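Local coordinates for protein WYL1 (Ruminococcus sp., PDB 6OAW) that probably modulates the RNA-targeting Type VI-D CRISPR-Cas system as a WYL-domain accessory protein, at residues 173-176 with 177-181; 53-56 with 57-61. All coordinates share one frame; numbering follows the deposited sequence.

How the contacts relate
Both contacts are local and start a helix, and they come in series along the chain, neither nesting nor crossing. Contact 2 comes first: after helix 30-44 and a loop that is partly unmodelled, residues 53-56 turn into helix 55-71 with Ser54 as N-cap. That first turn packs between helix 30-44 and strand 131-136. About a hundred residues later, contact 1 follows helix 161-172, where the loop 173-176 turns into helix 177-184 with Ser176 as N-cap. The centres of contact 1 and contact 2 lie about 16 Å apart, their nearest atoms about 7 Å. Helix 30-44 is common to both, touching Met55 and Phe58 in contact 2 and Ala173 and Arg180 in contact 1.

Contact 1 of 2, residues 173-176 with 177-181; sequences ALLS and DCERE
Arg180 NH1 donates to Leu175 O at 2.9 Å, with the oxygen lying in the guanidinium plane at its edge. The same guanidinium forms a salt bridge with Asp177, NH1 and NH2 both meeting the single oxygen OD1, and its NE pairs with Asp39 of helix 30-44. A bend at chi3 (-38°) turns the head back toward the loop. Beside it, Ser176 and Glu179 form a capping box at the start of helix 177-184. Glu179 N donates to Ser176 OG over 3.2 Å, and Ser176 N returns a bond to Glu179 OE1 over 3.0 Å, using that oxygen's anti lone pair. Ser176 OG also donates to OE1, approaching from above the carboxylate plane. Ser176 chi1 of 75° sets OG between its own N and carbonyl carbon, where it can serve both partners. The first i to i+4 backbone bond runs from Arg180 N to Ser176 O.

Leu175 packs against the aliphatic part of Arg180 and the end of Glu179. Leu175 CB lies 3.6 Å from Arg180 CG, while Leu175 CD2 sits 3.6 Å from Glu179 OE1, the Leu175 and Glu179 side chains crossing at about a right angle. Beyond them, Leu175 reaches Leu87 and Ala173 rests on Val35. With an alanine in place of Arg180, Leu175 O would probably lose its side-chain donor, and Asp177 and Asp39 would be left without their shared positive mate. Carboxylates of Asp177 and Glu179 at the helix start probably interact favourably with the helix dipole, while one arginine joins the incoming loop, the first turn and helix 30-44.

Contact 2 of 2, residues 53-56 with 57-61; sequences VSMS and SFLTS
Val53 and Ser54 lead in an extended backbone to the first turn of helix 55-71, where Ser54 is the N-cap and its OG accepts from Ser57 N at 3.1 Å. From there the i to i+4 pattern begins: Phe58 N bonds Ser54 O, Leu59 N bonds Met55 O at 2.9 Å, and Thr60 N bonds Ser56 O. The Ser54 chi1 of 71° sets OG between the backbone N and the carbonyl carbon of Ser54, within reach of Ser57 N, where it caps that amide in the first turn.

Among the side chains, Met55, a selenomethionine, lies along the same flank as Leu59 one turn on. Met55 CG is 3.8 Å from Leu59 CD1, and Met55 SE comes equally close to Leu59 CG. A bend at chi2 (57°) brings selenium round to the leucine, and the pair faces Val133 of strand 131-136; Met55 also touches Ile36 and Ile37 of helix 30-44. Near the cap, Val53 CG1 approaches Phe58 CB at 4.2 Å, the two side chains crossing at about a right angle. The buried phenylalanine continues to Phe43. The Val53 backbone is held from helix 30-44 as well, its N bonding Glu44 and its O Lys40. On the strand-facing side, Ser56 OG bonds Ser136 N, linking the first turn to the end of strand 131-136.

Hydroxyls further along the helix reinforce its backbone. Ser61 OG donates to Ser57 O, which also accepts from Ser61 N. Ser56 O is likewise gripped twice: Thr60 OG1, at 2.7 Å, and Thr60 N reach it from opposite faces of the carbonyl plane.

Contact 1 of 2, residues 173-176 with 177-181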
loop_
_atom_site.group_PDB
_atom_site.type_symbol
_atom_site.label_atom_id
_atom_site.label_comp_id
_atom_site.label_asym_id
_atom_site.label_seq_id
_atom_site.Cartn_x
_atom_site.Cartn_y
_atom_site.Cartn_z
ATOM N N ALA B 173 1.395 -10.960 -1.470
ATOM C CA ALA B 173 1.170 -10.241 -0.195
ATOM C C ALA B 173 1.450 -8.747 -0.304
ATOM O O ALA B 173 0.976 -8.039 0.610
ATOM C CB ALA B 173 2.020 -10.828 0.894
ATOM N N LEU B 174 2.207 -8.289 -1.310
ATOM C CA LEU B 174 2.601 -6.858 -1.465
ATOM C C LEU B 174 1.584 -6.110 -2.337
ATOM O O LEU B 174 1.613 -4.862 -2.378
ATOM C CB LEU B 174 4.024 -6.763 -2.057
ATOM C CG LEU B 174 5.154 -7.225 -1.120
ATOM C CD1 LEU B 174 6.508 -7.199 -1.817
ATOM C CD2 LEU B 174 5.200 -6.428 0.177
ATOM N N LEU B 175 0.749 -6.829 -3.073
ATOM C CA LEU B 175 -0.240 -6.211 -3.988
ATOM C C LEU B 175 -1.264 -5.422 -3.174
ATOM O O LEU B 175 -1.523 -5.802 -1.995
ATOM C CB LEU B 175 -0.951 -7.304 -4.782
ATOM C CG LEU B 175 -0.081 -8.062 -5.769
ATOM C CD1 LEU B 175 -0.864 -9.224 -6.364
ATOM C CD2 LEU B 175 0.418 -7.119 -6.862
ATOM N N SER B 176 -1.898 -4.438 -3.803
ATOM C CA SER B 176 -3.047 -3.703 -3.197
ATOM C C SER B 176 -4.214 -4.672 -2.938
ATOM O O SER B 176 -4.271 -5.741 -3.591
ATOM C CB SER B 176 -3.456 -2.572 -4.096
ATOM O OG SER B 176 -4.154 -3.078 -5.225
ATOM N N ASP B 177 -5.145 -4.302 -2.056
ATOM C CA ASP B 177 -6.358 -5.107 -1.780
ATOM C C ASP B 177 -7.055 -5.467 -3.098
ATOM O O ASP B 177 -7.334 -6.661 -3.293
ATOM C CB ASP B 177 -7.281 -4.399 -0.768
ATOM C CG ASP B 177 -6.674 -4.273 0.631
ATOM O OD1 ASP B 177 -5.572 -4.802 0.851
ATOM O OD2 ASP B 177 -7.289 -3.621 1.503
ATOM N N CYS B 178 -7.292 -4.498 -3.988
ATOM C CA CYS B 178 -8.058 -4.714 -5.237
ATOM C C CYS B 178 -7.274 -5.632 -6.170
ATOM O O CYS B 178 -7.926 -6.462 -6.869
ATOM C CB CYS B 178 -8.508 -3.414 -5.906
ATOM S SG CYS B 178 -7.222 -2.409 -6.704
ATOM N N GLU B 179 -5.943 -5.540 -6.183
ATOM C CA GLU B 179 -5.140 -6.460 -7.026
ATOM C C GLU B 179 -5.284 -7.877 -6.480
ATOM O O GLU B 179 -5.550 -8.768 -7.278
ATOM C CB GLU B 179 -3.676 -6.029 -7.118
ATOM C CG GLU B 179 -3.442 -4.932 -8.151
ATOM C CD GLU B 179 -2.113 -4.210 -7.971
ATOM O OE1 GLU B 179 -1.604 -4.116 -6.817
ATOM O OE2 GLU B 179 -1.553 -3.785 -8.995
ATOM N N ARG B 180 -5.146 -8.070 -5.169
ATOM C CA ARG B 180 -5.207 -9.433 -4.585
ATOM C C ARG B 180 -6.581 -10.021 -4.879
ATOM O O ARG B 180 -6.643 -11.206 -5.228
ATOM C CB ARG B 180 -4.881 -9.439 -3.090
ATOM C CG ARG B 180 -3.445 -9.022 -2.813
ATOM C CD ARG B 180 -2.991 -9.240 -1.396
ATOM N NE ARG B 180 -4.013 -8.957 -0.402
ATOM C CZ ARG B 180 -4.293 -7.766 0.134
ATOM N NH1 ARG B 180 -3.638 -6.676 -0.238
ATOM N NH2 ARG B 180 -5.267 -7.673 1.021
ATOM N N GLU B 181 -7.615 -9.190 -4.815
ATOM C CA GLU B 181 -9.014 -9.632 -5.023
ATOM C C GLU B 181 -9.198 -10.120 -6.467
ATOM O O GLU B 181 -9.946 -11.093 -6.678
ATOM C CB GLU B 181 -9.968 -8.496 -4.649
ATOM C CG GLU B 181 -11.400 -8.961 -4.549
ATOM C CD GLU B 181 -12.424 -7.843 -4.538
ATOM O OE1 GLU B 181 -12.449 -7.023 -5.512
ATOM O OE2 GLU B 181 -13.155 -7.784 -3.541
#

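Contact 2 of 2, residues 53-56 with 57-61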
loop_
_atom_site.group_PDB
_atom_site.type_symbol
_atom_site.label_atom_id
_atom_site.label_comp_id
_atom_site.label_asym_id
_atom_site.label_seq_id
_atom_site.Cartn_x
_atom_site.Cartn_y
_atom_site.Cartn_z
ATOM N N VAL B 53 -12.198 -23.234 2.917
ATOM C CA VAL B 53 -11.254 -23.691 1.848
ATOM C C VAL B 53 -9.928 -23.996 2.537
ATOM O O VAL B 53 -9.563 -23.247 3.445
ATOM C CB VAL B 53 -11.092 -22.652 0.719
ATOM C CG1 VAL B 53 -10.359 -21.400 1.167
ATOM C CG2 VAL B 53 -10.394 -23.229 -0.499
ATOM N N SER B 54 -9.257 -25.078 2.169
ATOM C CA SER B 54 -7.915 -25.394 2.704
ATOM C C SER B 54 -6.929 -24.328 2.221
ATOM O O SER B 54 -7.143 -23.698 1.178
ATOM C CB SER B 54 -7.492 -26.762 2.280
ATOM O OG SER B 54 -7.189 -26.776 0.884
HETATM N N MSE B 55 -5.861 -24.147 3.006
HETATM C CA MSE B 55 -4.767 -23.254 2.679
HETATM C C MSE B 55 -4.164 -23.663 1.317
HETATM O O MSE B 55 -3.793 -22.780 0.547
HETATM C CB MSE B 55 -3.732 -23.284 3.816
HETATM C CG MSE B 55 -2.464 -22.476 3.551
HETATM SE SE MSE B 55 -2.898 -20.582 3.149
HETATM C CE MSE B 55 -3.131 -19.812 4.929
ATOM N N SER B 56 -4.045 -24.957 1.042
ATOM C CA SER B 56 -3.462 -25.497 -0.207
ATOM C C SER B 56 -4.302 -25.015 -1.399
ATOM O O SER B 56 -3.734 -24.525 -2.393
ATOM C CB SER B 56 -3.348 -27.011 -0.162
ATOM O OG SER B 56 -2.318 -27.426 0.734
ATOM N N SER B 57 -5.616 -25.158 -1.305
ATOM C CA SER B 57 -6.571 -24.766 -2.368
ATOM C C SER B 57 -6.452 -23.253 -2.597
ATOM O O SER B 57 -6.388 -22.826 -3.755
ATOM C CB SER B 57 -7.981 -25.198 -1.996
ATOM O OG SER B 57 -8.955 -24.364 -2.609
ATOM N N PHE B 58 -6.390 -22.469 -1.522
ATOM C CA PHE B 58 -6.329 -20.998 -1.612
ATOM C C PHE B 58 -4.996 -20.612 -2.292
ATOM O O PHE B 58 -5.007 -19.792 -3.217
ATOM C CB PHE B 58 -6.566 -20.377 -0.237
ATOM C CG PHE B 58 -6.740 -18.886 -0.289
ATOM C CD1 PHE B 58 -7.918 -18.335 -0.748
ATOM C CD2 PHE B 58 -5.712 -18.032 0.066
ATOM C CE1 PHE B 58 -8.077 -16.960 -0.853
ATOM C CE2 PHE B 58 -5.872 -16.660 -0.027
ATOM C CZ PHE B 58 -7.065 -16.124 -0.465
ATOM N N LEU B 59 -3.876 -21.209 -1.871
ATOM C CA LEU B 59 -2.539 -20.918 -2.444
ATOM C C LEU B 59 -2.535 -21.363 -3.907
ATOM O O LEU B 59 -1.882 -20.704 -4.733
ATOM C CB LEU B 59 -1.440 -21.637 -1.653
ATOM C CG LEU B 59 -1.179 -21.109 -0.245
ATOM C CD1 LEU B 59 -0.239 -22.022 0.501
ATOM C CD2 LEU B 59 -0.628 -19.700 -0.281
ATOM N N THR B 60 -3.247 -22.449 -4.208
ATOM C CA THR B 60 -3.335 -23.007 -5.574
ATOM C C THR B 60 -4.116 -22.049 -6.484
ATOM O O THR B 60 -3.666 -21.850 -7.633
ATOM C CB THR B 60 -3.853 -24.441 -5.533
ATOM O OG1 THR B 60 -2.846 -25.164 -4.820
ATOM C CG2 THR B 60 -4.064 -25.014 -6.914
ATOM N N SER B 61 -5.231 -21.487 -6.020
ATOM C CA SER B 61 -6.029 -20.479 -6.764
ATOM C C SER B 61 -5.139 -19.286 -7.103
ATOM O O SER B 61 -5.223 -18.780 -8.230
ATOM C CB SER B 61 -7.218 -20.012 -5.974
ATOM O OG SER B 61 -8.131 -21.064 -5.797
#